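Local structure of tyrosinase (Burkholderia thailandensis, 5ZRD) at residues Lys425-Gly431 with Pro530-Asp536; Ile442-Ser448 with Lys502-Ile508; Thr92-Met96 with Tyr384-Ile390; His85-Phe90 with Val273-His277. The protein is a tyrosinase, a monophenol monooxygenase whose paired copper ions probably carry out the hydroxylation of phenols to catechols and their further oxidation. All coordinates share one frame; numbering follows the deposited sequence.

How the interactions relate
Interactions 3 and 4 lie at segments that carry copper ligands, and interactions 1 and 2 belong to the beta-rich C-terminal part. Helix 90-108 begins at Phe90 of interaction 4 and runs through interaction 3. These two contacts have centres about 14 Å apart, alternate along the chain, and share one copper through His85 and His94. Both close before interaction 1 opens. Interaction 2 lies in sequence between the two strands of interaction 1. Their centres are about 12 Å apart, and the two sheets pack face to face, Phe532 on Phe503 and Val429 on Val505. Nearest atoms of interactions 2 and 4 are about 10 Å apart, so these strand pairs stand apart from the copper-site contact.

Interaction 1 (Lys425-Gly431 with Pro530-Asp536); sequences KKLTVTG and PKFEVSD
Lys425 lays its aliphatic chain beside the end of the 530-536 segment, with CD against Val534 CG1 at 3.9 Å. At Lys426 the backbone is held twice by one serine: Lys426 N donates to Ser535 OG (3.0 Å), and Lys426 O accepts from Ser535 N. A chi1 of 71° places Ser535 OG where it accepts from Lys426 N; its own hydroxyl donates to Asp536 O. The ammonium of Lys426 leads elsewhere, to the carbonyls of Asn263, Asn266 and Gly268. Leu427 CD1 meets Val534 CG2 at 4.1 Å. Thr428 and Glu533 form an antiparallel hydrogen-bonded pair, Thr428 N to Glu533 O being 2.8 Å. A water donates to Lys426 O and Glu533 O and also hydrogen-bonds Thr428 OG1 (2.6 Å), which has His487 ND1 as a further partner. Here 426-430 is the middle strand of a three-stranded antiparallel sheet, between 485-489 and 531-534; the face carrying Leu427, Val429 and Phe532 packs on strand 502-509. Val429 lies alongside Phe532, CG2 to CD1 4.0 Å, and its CG1 reaches Pro530 CB. Thr430 and Lys531 form another hydrogen-bonded pair, Lys531 N to Thr430 O 2.7 Å, and Thr430 OG1 comes within 3.5 Å of Lys531 CB.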
# COMPACT_ATOMS: atom_id res chain seq x y z
N LYS A 425 0.69 16.77 47.60
CA LYS A 425 0.46 15.59 46.76
C LYS A 425 0.16 16.01 45.31
O LYS A 425 -0.04 17.21 45.01
CB LYS A 425 -0.75 14.79 47.26
CG LYS A 425 -0.56 14.11 48.59
CD LYS A 425 -1.81 13.51 49.21
CE LYS A 425 -1.49 12.26 50.00
NZ LYS A 425 -2.62 11.80 50.83
N LYS A 426 0.11 15.02 44.41
CA LYS A 426 -0.19 15.33 43.05
C LYS A 426 -1.33 14.44 42.54
O LYS A 426 -1.47 13.33 42.99
CB LYS A 426 1.06 15.26 42.18
CG LYS A 426 1.58 13.89 41.79
CD LYS A 426 2.79 13.97 40.85
CE LYS A 426 3.81 12.92 41.19
NZ LYS A 426 5.15 13.22 40.63
N LEU A 427 -2.09 15.00 41.59
CA LEU A 427 -3.20 14.31 40.92
C LEU A 427 -2.72 13.78 39.57
O LEU A 427 -2.20 14.55 38.76
CB LEU A 427 -4.34 15.31 40.70
CG LEU A 427 -5.62 14.70 40.14
CD1 LEU A 427 -6.30 13.78 41.15
CD2 LEU A 427 -6.61 15.78 39.71
N THR A 428 -2.93 12.50 39.30
CA THR A 428 -2.68 11.96 38.01
C THR A 428 -4.04 11.70 37.35
O THR A 428 -4.90 11.03 37.90
CB THR A 428 -1.83 10.68 38.09
OG1 THR A 428 -0.56 10.89 38.74
CG2 THR A 428 -1.56 10.09 36.72
N VAL A 429 -4.22 12.25 36.16
CA VAL A 429 -5.43 12.08 35.39
C VAL A 429 -5.10 11.17 34.20
O VAL A 429 -4.21 11.48 33.42
CB VAL A 429 -6.04 13.41 34.90
CG1 VAL A 429 -7.38 13.18 34.21
CG2 VAL A 429 -6.21 14.41 36.04
N THR A 430 -5.85 10.08 34.10
CA THR A 430 -5.76 9.17 32.96
C THR A 430 -7.17 8.89 32.42
O THR A 430 -7.95 8.25 33.06
CB THR A 430 -5.00 7.88 33.30
OG1 THR A 430 -5.60 7.18 34.38
CG2 THR A 430 -3.55 8.15 33.64
N GLY A 431 -7.47 9.45 31.27
CA GLY A 431 -8.50 8.93 30.40
C GLY A 431 -7.84 8.39 29.15
O GLY A 431 -8.05 8.92 28.07
N PRO A 530 -12.63 10.08 33.02
CA PRO A 530 -11.22 10.01 33.37
C PRO A 530 -11.05 9.25 34.69
O PRO A 530 -11.95 9.26 35.52
CB PRO A 530 -10.76 11.47 33.51
CG PRO A 530 -11.88 12.27 32.90
CD PRO A 530 -13.11 11.45 33.23
N LYS A 531 -9.92 8.59 34.84
CA LYS A 531 -9.50 8.05 36.12
C LYS A 531 -8.66 9.11 36.82
O LYS A 531 -7.86 9.79 36.20
CB LYS A 531 -8.68 6.76 35.97
CG LYS A 531 -9.44 5.56 35.43
CD LYS A 531 -9.64 5.53 33.91
CE LYS A 531 -10.30 4.26 33.40
NZ LYS A 531 -11.60 4.01 34.07
N PHE A 532 -8.81 9.18 38.12
CA PHE A 532 -8.06 10.08 38.94
C PHE A 532 -7.31 9.29 40.00
O PHE A 532 -7.88 8.46 40.66
CB PHE A 532 -9.02 11.03 39.64
CG PHE A 532 -9.83 11.86 38.68
CD1 PHE A 532 -9.29 13.01 38.13
CD2 PHE A 532 -11.11 11.48 38.31
CE1 PHE A 532 -10.03 13.79 37.25
CE2 PHE A 532 -11.85 12.25 37.43
CZ PHE A 532 -11.32 13.42 36.90
N GLU A 533 -6.05 9.65 40.23
CA GLU A 533 -5.24 8.96 41.21
C GLU A 533 -4.42 10.02 41.95
O GLU A 533 -4.01 11.02 41.37
CB GLU A 533 -4.47 7.88 40.45
CG GLU A 533 -3.14 7.44 41.01
CD GLU A 533 -2.46 6.44 40.07
OE1 GLU A 533 -1.35 5.94 40.42
OE2 GLU A 533 -3.04 6.18 38.97
N VAL A 534 -4.21 9.78 43.23
CA VAL A 534 -3.57 10.72 44.13
C VAL A 534 -2.33 10.04 44.69
O VAL A 534 -2.45 8.94 45.20
CB VAL A 534 -4.53 11.13 45.25
CG1 VAL A 534 -3.87 12.01 46.30
CG2 VAL A 534 -5.77 11.78 44.67
N SER A 535 -1.19 10.72 44.58
CA SER A 535 0.08 10.21 45.06
C SER A 535 0.18 10.21 46.60
O SER A 535 -0.71 10.68 47.33
CB SER A 535 1.21 11.05 44.49
OG SER A 535 1.23 12.36 45.09
N ASP A 536 1.33 9.72 47.04
CA ASP A 536 1.88 9.99 48.37
C ASP A 536 2.26 11.47 48.49
O ASP A 536 2.62 12.13 47.50
CB ASP A 536 3.15 9.17 48.61
CG ASP A 536 2.86 7.70 48.93
OD1 ASP A 536 1.67 7.29 48.88
OD2 ASP A 536 3.84 6.97 49.24
O HOH W 1 -0.85 11.10 41.31

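Interaction 2 (Ile442-Ser448 with Lys502-Ile508); sequences IMKAYAS and KFRVEFI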
# COMPACT_ATOMS: atom_id res chain seq x y z
N ILE A 442 -7.00 22.00 25.72
CA ILE A 442 -6.60 22.31 27.06
C ILE A 442 -7.37 21.42 28.02
O ILE A 442 -8.54 21.15 27.80
CB ILE A 442 -6.84 23.79 27.40
CG1 ILE A 442 -6.24 24.73 26.35
CG2 ILE A 442 -6.33 24.07 28.80
CD1 ILE A 442 -6.73 26.16 26.46
N MET A 443 -6.66 20.91 29.04
CA MET A 443 -7.24 20.21 30.17
C MET A 443 -7.13 21.15 31.38
O MET A 443 -6.06 21.68 31.62
CB MET A 443 -6.51 18.90 30.46
CG MET A 443 -6.60 17.92 29.35
SD MET A 443 -5.63 16.42 29.62
CE MET A 443 -6.34 15.87 31.17
N LYS A 444 -8.25 21.39 32.06
CA LYS A 444 -8.31 22.22 33.27
C LYS A 444 -8.83 21.33 34.40
O LYS A 444 -9.82 20.64 34.20
CB LYS A 444 -9.22 23.42 33.04
CG LYS A 444 -8.60 24.57 32.27
CD LYS A 444 -9.49 25.77 32.18
CE LYS A 444 -9.09 26.87 33.14
NZ LYS A 444 -9.95 28.06 33.00
N ALA A 445 -8.13 21.25 35.52
CA ALA A 445 -8.51 20.29 36.56
C ALA A 445 -9.10 21.04 37.75
O ALA A 445 -8.62 22.11 38.10
CB ALA A 445 -7.33 19.44 36.96
N TYR A 446 -10.15 20.46 38.33
CA TYR A 446 -10.84 21.02 39.49
C TYR A 446 -11.07 19.94 40.56
O TYR A 446 -11.26 18.75 40.28
CB TYR A 446 -12.20 21.60 39.08
CG TYR A 446 -12.09 22.73 38.10
CD1 TYR A 446 -11.93 24.04 38.51
CD2 TYR A 446 -12.08 22.48 36.74
CE1 TYR A 446 -11.81 25.08 37.60
CE2 TYR A 446 -11.96 23.51 35.82
CZ TYR A 446 -11.82 24.81 36.24
OH TYR A 446 -11.68 25.82 35.33
N ALA A 447 -11.08 20.40 41.80
CA ALA A 447 -11.52 19.56 42.93
C ALA A 447 -12.67 20.28 43.66
O ALA A 447 -12.59 21.50 43.98
CB ALA A 447 -10.35 19.25 43.84
N SER A 448 -13.76 19.58 43.89
CA SER A 448 -14.82 20.17 44.70
C SER A 448 -15.07 19.32 45.95
O SER A 448 -15.04 18.07 45.90
CB SER A 448 -16.07 20.38 43.90
OG SER A 448 -16.59 19.14 43.50
N LYS A 502 -14.01 15.60 45.00
CA LYS A 502 -14.51 15.04 43.75
C LYS A 502 -13.83 15.81 42.62
O LYS A 502 -13.88 17.04 42.58
CB LYS A 502 -16.04 15.08 43.69
CG LYS A 502 -16.75 14.17 44.69
CD LYS A 502 -17.97 14.81 45.38
CE LYS A 502 -17.62 15.72 46.56
NZ LYS A 502 -18.18 17.09 46.41
N PHE A 503 -13.08 15.08 41.81
CA PHE A 503 -12.25 15.68 40.78
C PHE A 503 -13.00 15.68 39.45
O PHE A 503 -13.76 14.78 39.16
CB PHE A 503 -10.91 14.94 40.64
CG PHE A 503 -10.08 14.94 41.89
CD1 PHE A 503 -9.50 16.10 42.35
CD2 PHE A 503 -9.88 13.75 42.59
CE1 PHE A 503 -8.74 16.09 43.50
CE2 PHE A 503 -9.12 13.74 43.74
CZ PHE A 503 -8.55 14.91 44.20
N ARG A 504 -12.71 16.67 38.62
CA ARG A 504 -13.16 16.67 37.24
C ARG A 504 -12.13 17.40 36.37
O ARG A 504 -11.36 18.23 36.87
CB ARG A 504 -14.54 17.34 37.15
CG ARG A 504 -14.48 18.83 37.45
CD ARG A 504 -15.85 19.45 37.65
NE ARG A 504 -16.17 20.28 36.51
CZ ARG A 504 -15.93 21.58 36.44
NH1 ARG A 504 -15.99 22.20 35.27
NH2 ARG A 504 -15.61 22.25 37.54
N VAL A 505 -12.15 17.13 35.07
CA VAL A 505 -11.36 17.89 34.12
C VAL A 505 -12.32 18.52 33.11
O VAL A 505 -13.18 17.87 32.63
CB VAL A 505 -10.32 17.01 33.39
CG1 VAL A 505 -9.26 16.47 34.32
CG2 VAL A 505 -10.99 15.87 32.64
N GLU A 506 -12.12 19.78 32.81
CA GLU A 506 -12.79 20.51 31.74
C GLU A 506 -11.85 20.47 30.53
O GLU A 506 -10.69 20.89 30.64
CB GLU A 506 -13.07 21.94 32.22
CG GLU A 506 -13.51 22.94 31.15
CD GLU A 506 -13.41 24.43 31.51
OE1 GLU A 506 -12.84 24.75 32.59
OE2 GLU A 506 -13.89 25.27 30.69
N PHE A 507 -12.31 19.90 29.42
CA PHE A 507 -11.60 20.01 28.15
C PHE A 507 -12.05 21.26 27.38
O PHE A 507 -13.24 21.55 27.29
CB PHE A 507 -11.84 18.78 27.28
CG PHE A 507 -11.17 17.55 27.81
CD1 PHE A 507 -11.83 16.73 28.69
CD2 PHE A 507 -9.87 17.24 27.44
CE1 PHE A 507 -11.20 15.59 29.18
CE2 PHE A 507 -9.25 16.10 27.92
CZ PHE A 507 -9.91 15.28 28.79
N ILE A 508 -11.09 22.00 26.86
CA ILE A 508 -11.40 23.05 25.93
C ILE A 508 -10.75 22.68 24.60
O ILE A 508 -9.52 22.57 24.53
CB ILE A 508 -10.91 24.41 26.46
CG1 ILE A 508 -11.47 24.72 27.85
CG2 ILE A 508 -11.23 25.52 25.46
CD1 ILE A 508 -10.83 25.93 28.51
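Two central strands of a four-stranded mixed sheet meet here as an antiparallel pair, Ile442 opposite Ile508 and Ser448 opposite Lys502. The evidence is eight backbone hydrogen bonds, two at each of Ile442-Ile508, Lys444-Glu506, Tyr446-Arg504 and Ser448-Lys502, with an angle of 155° between the strand directions. The face bearing Met443, Ala445, Ala447, Phe503, Val505 and Phe507 is apolar and packs on strands 426-430 and 485-489. On it Met443 runs beside Phe507, with Met443 CG 3.5 Å from Phe507 CE2, and its sulfur makes an oblique Met-aromatic contact, 5.1 Å from SD to the ring centroid. Ala447 CB sits 3.6 Å from Phe503 CE1.

The other face is largely polar, with Ile442 and Ile508 at one end. Arg504 starts from the position between its backbone N and carbonyl carbon (chi1 68°) and, bent at chi3, turns its guanidinium flat over one face of Tyr446; the planes differ by only 11° and Arg504 NH2 is 3.6 Å from Tyr446 CG. Glu506 OE1 comes instead to the ring's edge, 3.2 Å from Tyr446 OH, although that hydroxyl also has Gly291 O as a partner. The same OE1 rests 3.5 Å from Lys444 CD. Lys444 NZ stays 4.4 Å from Glu506 OE1, too far for a salt bridge, and is hydrogen-bonded to the carbonyls of Tyr289 and Gly291. Stacking on Tyr446, a salt bridge from NH2 to Glu458 on neighbouring strand 456-466 and a bond from NH1 to Asp292 O thus act on one guanidinium, which should fix its rotation.

Interaction 3 (Thr92-Met96 with Tyr384-Ile390); sequences TWHRM and YTSEDCI. With CU (copper (II) ion), chain J.
The hydroxyls of Thr92 and Ser386 meet at 2.8 Å between OG1 and OG, a hydrogen bond in which either could be the donor. It ties the first part of helix 90-108, one of the helices that carry copper ligands in the central domain of tyrosinases, to a short 3-10 segment (386-388) in a turn far along the chain.

One helical turn on, Arg95 supplies the second polar link. Its NH1 donates to Cys389 O over 2.9 Å, almost straight at 171°, with the oxygen in the guanidinium plane. Helix 315-334 adds a salt bridge from Asp324 to NE and a hydrogen bond between Gln331 and NH1, so several partners fix the rotation of the group. The 386-388 turn is itself braced by Asp388, whose OD2 accepts from Thr385 N (3.0 Å) and from Thr385 OG1.

His94, on the same helix, takes no part in the contact with 384-390; its NE2 binds a copper ion at 2.2 Å together with His57 and His85. Met96 fills the apolar part of the contact. Its SD touches Cys389 CB at 3.6 Å, and bends at chi2 and chi3 carry the methyl over Tyr384. Met96 CE stands 3.3 Å from the ring centroid, just 10° off the ring normal, a CH-pi contact over the face.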
# COMPACT_ATOMS: atom_id res chain seq x y z
N THR A 92 16.56 22.85 20.87
CA THR A 92 17.68 23.07 20.00
C THR A 92 17.21 23.30 18.56
O THR A 92 17.81 24.02 17.82
CB THR A 92 18.64 21.88 20.05
OG1 THR A 92 17.94 20.64 19.91
CG2 THR A 92 19.40 21.86 21.34
N TRP A 93 16.16 22.60 18.16
CA TRP A 93 15.65 22.78 16.82
C TRP A 93 15.14 24.20 16.68
O TRP A 93 15.46 24.84 15.68
CB TRP A 93 14.57 21.77 16.43
CG TRP A 93 14.18 21.90 14.99
CD1 TRP A 93 14.77 21.27 13.94
CD2 TRP A 93 13.18 22.78 14.44
NE1 TRP A 93 14.17 21.66 12.77
CE2 TRP A 93 13.21 22.61 13.04
CE3 TRP A 93 12.28 23.70 14.99
CZ2 TRP A 93 12.38 23.31 12.18
CZ3 TRP A 93 11.45 24.40 14.13
CH2 TRP A 93 11.50 24.19 12.75
N HIS A 94 14.35 24.64 17.66
CA HIS A 94 13.78 25.99 17.57
C HIS A 94 14.89 27.02 17.73
O HIS A 94 14.77 28.07 17.17
CB HIS A 94 12.65 26.23 18.56
CG HIS A 94 11.45 25.47 18.18
ND1 HIS A 94 11.36 24.15 18.43
CD2 HIS A 94 10.32 25.82 17.52
CE1 HIS A 94 10.22 23.69 17.94
NE2 HIS A 94 9.55 24.71 17.39
N ARG A 95 15.96 26.70 18.46
CA ARG A 95 17.09 27.62 18.57
C ARG A 95 17.64 27.90 17.17
O ARG A 95 17.88 29.06 16.84
CB ARG A 95 18.20 27.05 19.47
CG ARG A 95 19.49 27.86 19.53
CD ARG A 95 20.33 27.46 20.73
NE ARG A 95 19.81 28.05 21.95
CZ ARG A 95 20.26 27.82 23.18
NH1 ARG A 95 21.30 27.03 23.37
NH2 ARG A 95 19.68 28.44 24.20
N MET A 96 17.82 26.86 16.38
CA MET A 96 18.38 27.02 15.09
C MET A 96 17.36 27.70 14.16
O MET A 96 17.73 28.53 13.29
CB MET A 96 18.82 25.68 14.51
CG MET A 96 20.06 25.14 15.20
SD MET A 96 21.39 26.36 15.30
CE MET A 96 21.50 26.80 13.57
N TYR A 384 23.35 21.18 10.48
CA TYR A 384 23.42 21.51 11.92
C TYR A 384 22.88 20.34 12.76
O TYR A 384 21.95 19.65 12.34
CB TYR A 384 22.62 22.77 12.24
CG TYR A 384 23.33 24.07 12.04
CD1 TYR A 384 24.08 24.65 13.06
CD2 TYR A 384 23.19 24.77 10.87
CE1 TYR A 384 24.70 25.87 12.89
CE2 TYR A 384 23.81 26.00 10.68
CZ TYR A 384 24.57 26.55 11.69
OH TYR A 384 25.17 27.76 11.48
N THR A 385 23.49 20.15 13.93
CA THR A 385 23.02 19.30 15.01
C THR A 385 22.93 20.13 16.29
O THR A 385 23.40 21.25 16.35
CB THR A 385 23.99 18.15 15.34
OG1 THR A 385 25.14 18.74 15.93
CG2 THR A 385 24.33 17.29 14.14
N SER A 386 22.35 19.51 17.32
CA SER A 386 22.26 20.11 18.62
C SER A 386 23.66 20.43 19.15
O SER A 386 23.81 21.37 19.92
CB SER A 386 21.52 19.22 19.57
OG SER A 386 20.15 19.11 19.24
N GLU A 387 24.68 19.67 18.74
CA GLU A 387 26.05 19.80 19.30
C GLU A 387 26.64 21.14 18.85
O GLU A 387 27.41 21.73 19.56
CB GLU A 387 26.90 18.56 18.96
CG GLU A 387 28.04 18.29 19.93
CD GLU A 387 27.78 17.40 21.15
OE1 GLU A 387 27.37 16.23 20.95
OE2 GLU A 387 28.05 17.85 22.30
N ASP A 388 26.16 21.65 17.71
CA ASP A 388 26.56 22.93 17.16
C ASP A 388 25.89 24.17 17.78
O ASP A 388 26.30 25.27 17.41
CB ASP A 388 26.25 22.94 15.66
CG ASP A 388 26.97 21.83 14.91
OD1 ASP A 388 28.19 21.70 15.11
OD2 ASP A 388 26.32 21.06 14.15
N CYS A 389 24.91 24.03 18.71
CA CYS A 389 24.17 25.25 19.24
C CYS A 389 23.87 25.13 20.74
O CYS A 389 22.85 25.67 21.27
CB CYS A 389 22.88 25.50 18.48
SG CYS A 389 21.76 24.08 18.44
N ILE A 390 24.80 24.52 21.46
CA ILE A 390 24.68 24.48 22.92
C ILE A 390 24.99 25.87 23.50
O ILE A 390 24.24 26.42 24.32
CB ILE A 390 25.55 23.35 23.49
CG1 ILE A 390 25.14 22.02 22.85
CG2 ILE A 390 25.45 23.31 25.01
CD1 ILE A 390 25.93 20.82 23.29
CU CU J . 7.54 24.40 16.66

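Interaction 4 (His85-Phe90 with Val273-His277); sequences HGNVLF and VESPH. With CU (copper (II) ion), chain J; CU (copper (II) ion), chain K; O (oxygen atom), chain L.
Glu274 reaches across to Phe90, at the start of helix 90-108, and to Gly86 in the loop before it. Its CB lies 4.1 Å from Phe90 CE2. CG is anti to the backbone N (chi1 -160°), which sets it over the centre of the phenyl face, 3.7 Å from the centroid, a CH-pi contact. Beyond CG the chain is extended, and CD comes within 3.9 Å of Phe90 CD1. OE1 accepts from Gly86 N at 2.8 Å on its syn lone pair, in a nearly straight bond (168°), while OE2 accepts from Thr256 N.

Phe90 turns its edge to His277: CZ stands over the centre of the imidazole, and the planes at 69° make the pair T-shaped. The backbone of Glu274 also helps to orient this histidine, its carbonyl oxygen accepting from His277 ND1 close to the ring plane. The opposite nitrogen, His277 NE2, binds one copper at 2.1 Å, with His281 and His320. His85 NE2 binds the other copper at 2.1 Å; its ND1 is hydrogen-bonded to Gln355 OE1, and its CE1 carries a covalent link to Cys83 SG. An oxygen atom bridges the two metals, as expected of a type 3 copper centre. Both carboxylate oxygens of buried Glu274 are thus satisfied by backbone N-H groups, which should stabilise the ionised form and tie the His85 loop to the helix of His277.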
# COMPACT_ATOMS: atom_id res chain seq x y z
N HIS A 85 8.70 18.59 18.14
CA HIS A 85 7.77 18.80 19.27
C HIS A 85 7.56 17.51 20.05
O HIS A 85 7.62 16.44 19.50
CB HIS A 85 6.42 19.29 18.75
CG HIS A 85 6.57 20.47 17.86
ND1 HIS A 85 6.70 20.35 16.51
CD2 HIS A 85 6.73 21.78 18.15
CE1 HIS A 85 6.86 21.56 16.00
NE2 HIS A 85 6.88 22.46 16.98
N GLY A 86 7.35 17.63 21.33
CA GLY A 86 7.23 16.48 22.19
C GLY A 86 8.48 15.61 22.18
O GLY A 86 8.38 14.40 22.48
N ASN A 87 9.65 16.17 21.88
CA ASN A 87 10.85 15.35 21.91
C ASN A 87 12.06 16.20 22.29
O ASN A 87 11.96 17.41 22.37
CB ASN A 87 11.00 14.60 20.59
CG ASN A 87 11.43 15.49 19.44
OD1 ASN A 87 12.22 16.41 19.64
ND2 ASN A 87 10.99 15.14 18.23
N VAL A 88 13.21 15.57 22.53
CA VAL A 88 14.35 16.30 23.15
C VAL A 88 14.98 17.30 22.18
O VAL A 88 15.79 18.13 22.59
CB VAL A 88 15.40 15.31 23.69
CG1 VAL A 88 14.86 14.53 24.88
CG2 VAL A 88 15.89 14.36 22.61
N LEU A 89 14.64 17.26 20.91
CA LEU A 89 15.13 18.25 19.96
C LEU A 89 14.26 19.52 19.99
O LEU A 89 14.55 20.45 19.26
CB LEU A 89 15.13 17.63 18.56
CG LEU A 89 15.95 16.35 18.43
CD1 LEU A 89 16.03 15.91 16.98
CD2 LEU A 89 17.34 16.54 19.00
N PHE A 90 13.24 19.61 20.83
CA PHE A 90 12.38 20.80 20.78
C PHE A 90 13.22 22.10 20.97
O PHE A 90 13.12 23.04 20.19
CB PHE A 90 11.19 20.68 21.74
CG PHE A 90 10.52 22.00 22.01
CD1 PHE A 90 9.52 22.48 21.19
CD2 PHE A 90 10.94 22.82 23.04
CE1 PHE A 90 8.93 23.71 21.41
CE2 PHE A 90 10.35 24.04 23.28
CZ PHE A 90 9.34 24.49 22.46
N VAL A 273 10.15 23.44 29.39
CA VAL A 273 9.96 24.75 28.79
C VAL A 273 8.87 24.67 27.71
O VAL A 273 8.23 25.67 27.43
CB VAL A 273 11.26 25.33 28.21
CG1 VAL A 273 11.82 24.52 27.05
CG2 VAL A 273 11.03 26.77 27.79
N GLU A 274 8.69 23.49 27.12
CA GLU A 274 7.71 23.29 26.06
C GLU A 274 6.27 23.60 26.53
O GLU A 274 5.43 23.92 25.71
CB GLU A 274 7.75 21.86 25.52
CG GLU A 274 7.12 21.73 24.15
CD GLU A 274 7.18 20.34 23.53
OE1 GLU A 274 6.76 20.20 22.31
OE2 GLU A 274 7.55 19.39 24.26
N SER A 275 6.02 23.47 27.83
CA SER A 275 4.67 23.57 28.40
C SER A 275 4.15 25.01 28.35
O SER A 275 3.17 25.29 27.71
CB SER A 275 4.65 22.95 29.79
OG SER A 275 3.33 22.83 30.29
N PRO A 276 4.81 25.94 29.05
CA PRO A 276 4.41 27.32 28.99
C PRO A 276 4.43 27.87 27.56
O PRO A 276 3.59 28.73 27.20
CB PRO A 276 5.41 28.08 29.87
CG PRO A 276 6.53 27.09 30.08
CD PRO A 276 5.80 25.77 30.10
N HIS A 277 5.37 27.36 26.77
CA HIS A 277 5.45 27.63 25.32
C HIS A 277 4.12 27.28 24.65
O HIS A 277 3.54 28.12 23.97
CB HIS A 277 6.63 26.89 24.68
CG HIS A 277 6.39 26.47 23.27
ND1 HIS A 277 5.73 25.29 22.95
CD2 HIS A 277 6.74 27.02 22.09
CE1 HIS A 277 5.69 25.14 21.64
NE2 HIS A 277 6.30 26.17 21.08
CU CU J . 7.54 24.40 16.66
CU CU K . 6.30 27.33 19.28
O O L . 6.05 25.37 18.38